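Side-chain contacts in FKBP-type peptidyl-prolyl cis-trans isomerase 3 (Arabidopsis thaliana, PDB 1U79), which catalyses the cis-trans isomerization of peptide bonds before proline and provides the major activity of this kind in the chloroplast thylakoid lumen: residues Q72-S77 and P81-G86; E6-V9 and A15-D18; P25-G30 and I123-K128. All blocks are in the same frame, centred on the assembly; numbering follows the deposited sequence.

In the fold
The three contacts come from one FKBP domain, a curved antiparallel sheet with helix 68-75 packed against it. Contact 2 closes first along the chain, as an N-terminal hairpin of strands 8-9 and 15-18; contact 3 then joins loop 25-30 to strand 119-128 across 92 intervening residues, and contact 1 is nested inside the span it closes. The centres of contacts 1 and 3 lie about 7 Å apart and those of contacts 1 and 2 about 12 Å, both pairs touching; contacts 2 and 3, centres about 18 Å apart, do not touch, but both reach the same sheet, where strand 88-93 lies between strands 15-18 and 119-128. Contact 1 thus connects the N-terminal hairpin to the loop 25-30.

Contact 1: Q72-S77 and P81-G86; sequences QGILGS and PPMLTG
Met83 N and Ile74 O form a hydrogen bond across the turn where helix 68-75, the helix that packs on the sheet of the FKBP fold, ends and the chain doubles back toward strand 88-93. The bond is 2.9 Å long and nearly straight at the hydrogen (175°), although the donor is tilted 24° from the carbonyl plane. The same oxygen also receives a CA-H...O contact from Pro82 CA, and two neighbouring residues of the loop thus gather round one carbonyl of the last helical turn. Pro82 also lays CB and CG, one side of its ring, against the next carbonyl of the helix, Leu75 O, with CB at 3.4 Å.

Beyond the backbone, the apolar part of the contact is light: Met83 SD passes Ile74 CG1 at 4.2 Å. Met83 starts out toward the helix, but its CG stands anti to the carbonyl carbon (chi1 -84°) and the chain bends at chi3, which carries the methyl end away toward strand 119-128. There Ile123 touches both Met83 and Ile74, and Tyr125 touches Met83.

Gly76 lets the chain leave the helix. Its positive phi would press a side chain against the preceding carbonyl oxygen, and a CB here would also crowd Pro81 and Pro82; its own N keeps a weak helical bond back to Gln72 O. In the next shell Arg89 NH2 hydrogen-bonds both Gly73 O and Pro81 O, tying the last helical turn to the loop at Pro81, while Met83 and Thr85 make backbone bonds to the loop that holds Ala27 and Pro25. Met83 CG lies 4.2 Å from Gly73 O, the carbonyl oxygen that Arg89 also holds.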
loop_
_atom_site.group_PDB
_atom_site.type_symbol
_atom_site.label_atom_id
_atom_site.label_comp_id
_atom_site.label_asym_id
_atom_site.label_seq_id
_atom_site.Cartn_x
_atom_site.Cartn_y
_atom_site.Cartn_z
ATOM N N GLN A 72 -3.029 -5.324 5.092
ATOM C CA GLN A 72 -2.964 -6.678 4.565
ATOM C C GLN A 72 -1.810 -6.835 3.577
ATOM O O GLN A 72 -1.132 -7.860 3.568
ATOM C CB GLN A 72 -4.278 -7.059 3.869
ATOM C CG GLN A 72 -5.522 -6.872 4.731
ATOM C CD GLN A 72 -6.797 -7.326 4.027
ATOM O OE1 GLN A 72 -6.798 -7.597 2.828
ATOM N NE2 GLN A 72 -7.888 -7.401 4.776
ATOM N N GLY A 73 -1.584 -5.804 2.767
ATOM C CA GLY A 73 -0.535 -5.847 1.765
ATOM C C GLY A 73 0.885 -5.827 2.290
ATOM O O GLY A 73 1.800 -6.269 1.599
ATOM N N ILE A 74 1.078 -5.313 3.504
ATOM C CA ILE A 74 2.406 -5.241 4.097
ATOM C C ILE A 74 2.598 -6.302 5.183
ATOM O O ILE A 74 3.653 -6.919 5.292
ATOM C CB ILE A 74 2.643 -3.848 4.717
ATOM C CG1 ILE A 74 2.598 -2.790 3.616
ATOM C CG2 ILE A 74 3.977 -3.807 5.452
ATOM C CD1 ILE A 74 2.529 -1.359 4.151
ATOM N N LEU A 75 1.561 -6.524 5.976
ATOM C CA LEU A 75 1.634 -7.494 7.058
ATOM C C LEU A 75 1.290 -8.893 6.560
ATOM O O LEU A 75 1.655 -9.896 7.179
ATOM C CB LEU A 75 0.655 -7.093 8.164
ATOM C CG LEU A 75 0.952 -7.562 9.585
ATOM C CD1 LEU A 75 2.318 -7.050 10.025
ATOM C CD2 LEU A 75 -0.131 -7.033 10.515
ATOM N N GLY A 76 0.574 -8.958 5.444
ATOM C CA GLY A 76 0.189 -10.251 4.916
ATOM C C GLY A 76 -1.256 -10.562 5.228
ATOM O O GLY A 76 -1.850 -9.960 6.126
ATOM N N SER A 77 -1.807 -11.514 4.483
ATOM C CA SER A 77 -3.193 -11.949 4.608
ATOM C C SER A 77 -3.246 -13.303 3.885
ATOM O O SER A 77 -2.214 -13.821 3.477
ATOM C CB SER A 77 -4.102 -10.937 3.898
ATOM O OG SER A 77 -5.472 -11.175 4.161
ATOM N N PRO A 81 2.016 -13.081 1.552
ATOM C CA PRO A 81 3.050 -13.174 2.581
ATOM C C PRO A 81 3.447 -11.766 2.992
ATOM O O PRO A 81 3.275 -10.818 2.232
ATOM C CB PRO A 81 4.186 -13.897 1.866
ATOM C CG PRO A 81 4.066 -13.377 0.476
ATOM C CD PRO A 81 2.568 -13.390 0.222
ATOM N N PRO A 82 4.016 -11.617 4.187
ATOM C CA PRO A 82 4.442 -10.314 4.700
ATOM C C PRO A 82 5.630 -9.755 3.951
ATOM O O PRO A 82 6.425 -10.503 3.375
ATOM C CB PRO A 82 4.845 -10.610 6.149
ATOM C CG PRO A 82 4.337 -12.013 6.416
ATOM C CD PRO A 82 4.399 -12.697 5.107
ATOM N N MET A 83 5.755 -8.434 3.962
ATOM C CA MET A 83 6.918 -7.813 3.360
ATOM C C MET A 83 8.014 -8.011 4.396
ATOM O O MET A 83 7.725 -8.214 5.580
ATOM C CB MET A 83 6.705 -6.311 3.153
ATOM C CG MET A 83 5.981 -5.950 1.880
ATOM S SD MET A 83 6.044 -4.156 1.618
ATOM C CE MET A 83 7.688 -3.981 0.998
ATOM N N LEU A 84 9.267 -7.974 3.952
ATOM C CA LEU A 84 10.399 -8.123 4.847
ATOM C C LEU A 84 11.127 -6.796 4.839
ATOM O O LEU A 84 11.087 -6.072 3.840
ATOM C CB LEU A 84 11.353 -9.203 4.356
ATOM C CG LEU A 84 10.758 -10.580 4.092
ATOM C CD1 LEU A 84 11.897 -11.536 3.768
ATOM C CD2 LEU A 84 9.961 -11.050 5.301
ATOM N N THR A 85 11.780 -6.482 5.949
ATOM C CA THR A 85 12.530 -5.242 6.085
ATOM C C THR A 85 13.472 -5.053 4.901
ATOM O O THR A 85 14.241 -5.954 4.558
ATOM C CB THR A 85 13.340 -5.250 7.403
ATOM O OG1 THR A 85 12.434 -5.145 8.501
ATOM C CG2 THR A 85 14.340 -4.105 7.453
ATOM N N GLY A 86 13.406 -3.873 4.287
ATOM C CA GLY A 86 14.246 -3.552 3.145
ATOM C C GLY A 86 13.669 -4.004 1.816
ATOM O O GLY A 86 14.320 -3.914 0.772
#

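Contact 2: E6-V9 and A15-D18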
loop_
_atom_site.group_PDB
_atom_site.type_symbol
_atom_site.label_atom_id
_atom_site.label_comp_id
_atom_site.label_asym_id
_atom_site.label_seq_id
_atom_site.Cartn_x
_atom_site.Cartn_y
_atom_site.Cartn_z
ATOM N N GLU A 6 4.577 -9.510 -12.624
ATOM C CA GLU A 6 3.421 -10.388 -12.714
ATOM C C GLU A 6 2.821 -10.466 -11.322
ATOM O O GLU A 6 3.453 -10.961 -10.389
ATOM C CB GLU A 6 3.832 -11.790 -13.177
ATOM C CG GLU A 6 2.766 -12.863 -12.927
ATOM C CD GLU A 6 1.545 -12.717 -13.820
ATOM O OE1 GLU A 6 0.947 -11.623 -13.843
ATOM O OE2 GLU A 6 1.178 -13.703 -14.495
ATOM N N PHE A 7 1.602 -9.967 -11.183
ATOM C CA PHE A 7 0.937 -9.985 -9.894
ATOM C C PHE A 7 0.481 -11.370 -9.468
ATOM O O PHE A 7 0.151 -12.226 -10.299
ATOM C CB PHE A 7 -0.299 -9.083 -9.904
ATOM C CG PHE A 7 0.007 -7.616 -9.901
ATOM C CD1 PHE A 7 -0.276 -6.836 -11.019
ATOM C CD2 PHE A 7 0.544 -7.004 -8.772
ATOM C CE1 PHE A 7 -0.031 -5.452 -11.010
ATOM C CE2 PHE A 7 0.791 -5.632 -8.755
ATOM C CZ PHE A 7 0.499 -4.857 -9.884
ATOM N N SER A 8 0.490 -11.579 -8.160
ATOM C CA SER A 8 -0.012 -12.801 -7.557
ATOM C C SER A 8 -1.298 -12.218 -6.988
ATOM O O SER A 8 -1.248 -11.241 -6.247
ATOM C CB SER A 8 0.893 -13.278 -6.419
ATOM O OG SER A 8 0.247 -14.286 -5.661
ATOM N N VAL A 9 -2.441 -12.788 -7.349
ATOM C CA VAL A 9 -3.725 -12.271 -6.883
ATOM C C VAL A 9 -4.272 -13.148 -5.761
ATOM O O VAL A 9 -4.490 -14.341 -5.961
ATOM C CB VAL A 9 -4.743 -12.225 -8.055
ATOM C CG1 VAL A 9 -6.034 -11.510 -7.632
ATOM C CG2 VAL A 9 -4.117 -11.543 -9.238
ATOM N N ALA A 15 -3.586 -7.791 -4.856
ATOM C CA ALA A 15 -2.504 -8.484 -5.545
ATOM C C ALA A 15 -1.163 -7.822 -5.279
ATOM O O ALA A 15 -1.094 -6.632 -4.965
ATOM C CB ALA A 15 -2.776 -8.529 -7.032
ATOM N N PHE A 16 -0.095 -8.595 -5.410
ATOM C CA PHE A 16 1.229 -8.065 -5.152
ATOM C C PHE A 16 2.290 -8.756 -5.991
ATOM O O PHE A 16 2.053 -9.804 -6.590
ATOM C CB PHE A 16 1.599 -8.289 -3.688
ATOM C CG PHE A 16 2.048 -9.707 -3.399
ATOM C CD1 PHE A 16 1.130 -10.748 -3.357
ATOM C CD2 PHE A 16 3.401 -10.005 -3.251
ATOM C CE1 PHE A 16 1.553 -12.076 -3.174
ATOM C CE2 PHE A 16 3.833 -11.330 -3.068
ATOM C CZ PHE A 16 2.900 -12.361 -3.032
ATOM N N CYS A 17 3.466 -8.144 -6.010
ATOM C CA CYS A 17 4.641 -8.699 -6.663
ATOM C C CYS A 17 5.799 -8.102 -5.881
ATOM O O CYS A 17 5.837 -6.893 -5.653
ATOM C CB CYS A 17 4.737 -8.303 -8.145
ATOM S SG CYS A 17 4.841 -6.517 -8.474
ATOM N N ASP A 18 6.717 -8.948 -5.427
ATOM C CA ASP A 18 7.876 -8.471 -4.691
ATOM C C ASP A 18 9.011 -8.166 -5.663
ATOM O O ASP A 18 9.752 -9.064 -6.074
ATOM C CB ASP A 18 8.329 -9.506 -3.650
ATOM C CG ASP A 18 7.504 -9.441 -2.370
ATOM O OD1 ASP A 18 7.129 -8.318 -1.963
ATOM O OD2 ASP A 18 7.236 -10.496 -1.761
HETATM O O HOH W 1 3.698 -12.548 -7.650
#
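A disulfide sulfur lies obliquely beside an aromatic ring in this contact: Cys17 SG, bonded to Cys5 SG, sits 4.8 Å from the centroid of the Phe7 ring, 38° off its normal, with CE2 the nearest ring atom. Phe7 CG is anti to the carbonyl carbon (chi1 -73°), and the ring stands across segment 15-18, its CD2 edge by the backbone of Phe16 and its CB 3.8 Å from Ala15 CB. The two segments form an antiparallel beta hairpin. Ser8 and Phe16 are its hydrogen-bonded pair, joined by Ser8 N to Phe16 O at 2.8 Å and Phe16 N to Ser8 O at 3.0 Å; Val9 and Ala15 are the adjacent non-hydrogen-bonded pair, Val9 CG2 meeting Ala15 CB. On the face of Ser8 and Phe16, the serine CB approaches Phe16 CE1 to 3.5 Å. A water bridges Glu6 O and, weakly, Phe16 O just beyond the Ser8-Phe16 pair, ahead of strand 8-9. Strand 88-93 continues the sheet through backbone bonds of Ala15 and Cys17 with Arg92 and Thr90. The Cys5-Cys17 bond ties the chain just before Phe7 to strand 15-18, so its reduction would probably leave that end of the hairpin to be held by backbone bonds and apolar packing.

Contact 3: P25-G30 and I123-K128; sequences PEAVKG and IEYIGK
Tyr125 reaches from strand 119-128 to the loop 25-30 and meets Ala27 with the hydroxyl end of its side chain. Tightest here is the apolar side: Ala27 CB lies 3.8 Å from Tyr125 CE1, obliquely to the ring, and Ala27 CA comes within 3.6 Å of the phenol OH. With CG anti to the backbone N (chi1 176°), the tyrosine extends from its strand to the loop, where its CE1, CZ and OH pass alongside the alanine. Both residues are buried.

The other part of the contact is looser and is mediated by water. Two waters hydrogen-bond to Tyr125 OH, each at 2.7 Å. One donates to Pro25 O at 2.9 Å; the other accepts from Val28 N at 2.8 Å. The phenol thereby joins a carbonyl and an amide on successive parts of the loop without bonding directly to either. Pro25 and Val28 themselves are exposed, and Pro25 O comes no nearer to the ring than 4.4 Å, at CE1. A phenylalanine in place of Tyr125 would probably leave both bridging waters without their phenolic partner and lose the close approach of the oxygen to Ala27, weakening the link to Pro25 and Val28.

Pro25 and Ala27 make backbone bonds with the loop after helix 68-75, and Pro25 O also receives the hydroxyl of Thr85. Ala27 packs on Leu75 of that helix, while Tyr125 touches Ile33 of strand 32-40, which places the ring between the sheet and the loops beside the helix.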
loop_
_atom_site.group_PDB
_atom_site.type_symbol
_atom_site.label_atom_id
_atom_site.label_comp_id
_atom_site.label_asym_id
_atom_site.label_seq_id
_atom_site.Cartn_x
_atom_site.Cartn_y
_atom_site.Cartn_z
ATOM N N PRO A 25 13.867 -9.018 8.847
ATOM C CA PRO A 25 12.697 -9.726 9.383
ATOM C C PRO A 25 11.385 -9.259 8.781
ATOM O O PRO A 25 11.294 -8.149 8.237
ATOM C CB PRO A 25 12.770 -9.430 10.876
ATOM C CG PRO A 25 13.392 -8.057 10.914
ATOM C CD PRO A 25 14.493 -8.174 9.882
ATOM N N GLU A 26 10.364 -10.105 8.882
ATOM C CA GLU A 26 9.057 -9.741 8.359
ATOM C C GLU A 26 8.449 -8.651 9.236
ATOM O O GLU A 26 8.872 -8.449 10.378
ATOM C CB GLU A 26 8.128 -10.970 8.306
ATOM C CG GLU A 26 7.906 -11.699 9.618
ATOM C CD GLU A 26 6.996 -12.902 9.446
ATOM O OE1 GLU A 26 6.884 -13.400 8.311
ATOM O OE2 GLU A 26 6.400 -13.361 10.438
ATOM N N ALA A 27 7.481 -7.927 8.675
ATOM C CA ALA A 27 6.789 -6.866 9.392
ATOM C C ALA A 27 6.004 -7.506 10.533
ATOM O O ALA A 27 5.519 -8.628 10.406
ATOM C CB ALA A 27 5.828 -6.129 8.447
ATOM N N VAL A 28 5.893 -6.796 11.651
ATOM C CA VAL A 28 5.168 -7.306 12.805
ATOM C C VAL A 28 3.966 -6.443 13.183
ATOM O O VAL A 28 4.049 -5.217 13.236
ATOM C CB VAL A 28 6.087 -7.417 14.037
ATOM C CG1 VAL A 28 7.111 -8.536 13.835
ATOM C CG2 VAL A 28 6.792 -6.100 14.265
ATOM N N LYS A 29 2.852 -7.114 13.442
ATOM C CA LYS A 29 1.589 -6.492 13.829
ATOM C C LYS A 29 1.771 -5.518 14.998
ATOM O O LYS A 29 2.300 -5.895 16.047
ATOM C CB LYS A 29 0.622 -7.606 14.248
ATOM C CG LYS A 29 -0.776 -7.547 13.667
ATOM C CD LYS A 29 -1.678 -6.594 14.415
ATOM C CE LYS A 29 -3.133 -6.843 14.033
ATOM N NZ LYS A 29 -3.345 -6.847 12.558
ATOM N N GLY A 30 1.336 -4.273 14.815
ATOM C CA GLY A 30 1.430 -3.279 15.876
ATOM C C GLY A 30 2.709 -2.469 16.003
ATOM O O GLY A 30 2.800 -1.591 16.864
ATOM N N ILE A 123 5.745 0.146 -2.753
ATOM C CA ILE A 123 6.076 0.335 -1.352
ATOM C C ILE A 123 7.493 -0.097 -1.009
ATOM O O ILE A 123 7.937 -1.189 -1.378
ATOM C CB ILE A 123 5.087 -0.436 -0.445
ATOM C CG1 ILE A 123 3.658 0.043 -0.729
ATOM C CG2 ILE A 123 5.449 -0.225 1.027
ATOM C CD1 ILE A 123 2.621 -0.462 0.239
ATOM N N GLU A 124 8.195 0.782 -0.305
ATOM C CA GLU A 124 9.542 0.505 0.146
ATOM C C GLU A 124 9.488 0.454 1.665
ATOM O O GLU A 124 9.429 1.486 2.337
ATOM C CB GLU A 124 10.508 1.586 -0.347
ATOM C CG GLU A 124 10.821 1.425 -1.828
ATOM C CD GLU A 124 11.498 2.624 -2.433
ATOM O OE1 GLU A 124 12.573 3.026 -1.947
ATOM O OE2 GLU A 124 10.951 3.166 -3.413
ATOM N N TYR A 125 9.473 -0.769 2.190
ATOM C CA TYR A 125 9.427 -1.004 3.631
ATOM C C TYR A 125 10.848 -0.861 4.160
ATOM O O TYR A 125 11.668 -1.775 4.037
ATOM C CB TYR A 125 8.891 -2.415 3.913
ATOM C CG TYR A 125 8.880 -2.812 5.378
ATOM C CD1 TYR A 125 9.016 -4.149 5.753
ATOM C CD2 TYR A 125 8.753 -1.852 6.390
ATOM C CE1 TYR A 125 9.036 -4.526 7.097
ATOM C CE2 TYR A 125 8.768 -2.218 7.738
ATOM C CZ TYR A 125 8.913 -3.560 8.079
ATOM O OH TYR A 125 8.935 -3.930 9.399
ATOM N N ILE A 126 11.142 0.302 4.727
ATOM C CA ILE A 126 12.468 0.591 5.268
ATOM C C ILE A 126 12.749 -0.222 6.524
ATOM O O ILE A 126 13.876 -0.667 6.749
ATOM C CB ILE A 126 12.603 2.091 5.610
ATOM C CG1 ILE A 126 12.180 2.928 4.402
ATOM C CG2 ILE A 126 14.058 2.421 5.986
ATOM C CD1 ILE A 126 13.026 2.676 3.164
ATOM N N GLY A 127 11.718 -0.416 7.335
ATOM C CA GLY A 127 11.868 -1.174 8.566
ATOM C C GLY A 127 11.170 -0.466 9.711
ATOM O O GLY A 127 10.355 0.430 9.484
ATOM N N LYS A 128 11.481 -0.853 10.945
ATOM C CA LYS A 128 10.846 -0.222 12.098
ATOM C C LYS A 128 11.339 1.201 12.277
ATOM O O LYS A 128 12.446 1.538 11.866
ATOM C CB LYS A 128 11.100 -1.030 13.375
ATOM C CG LYS A 128 12.550 -1.328 13.666
ATOM C CD LYS A 128 12.666 -2.231 14.887
ATOM C CE LYS A 128 14.092 -2.704 15.097
ATOM N NZ LYS A 128 14.174 -3.699 16.206
HETATM O O HOH W 2 10.398 -6.051 10.051
HETATM O O HOH W 3 7.153 -4.327 11.326
#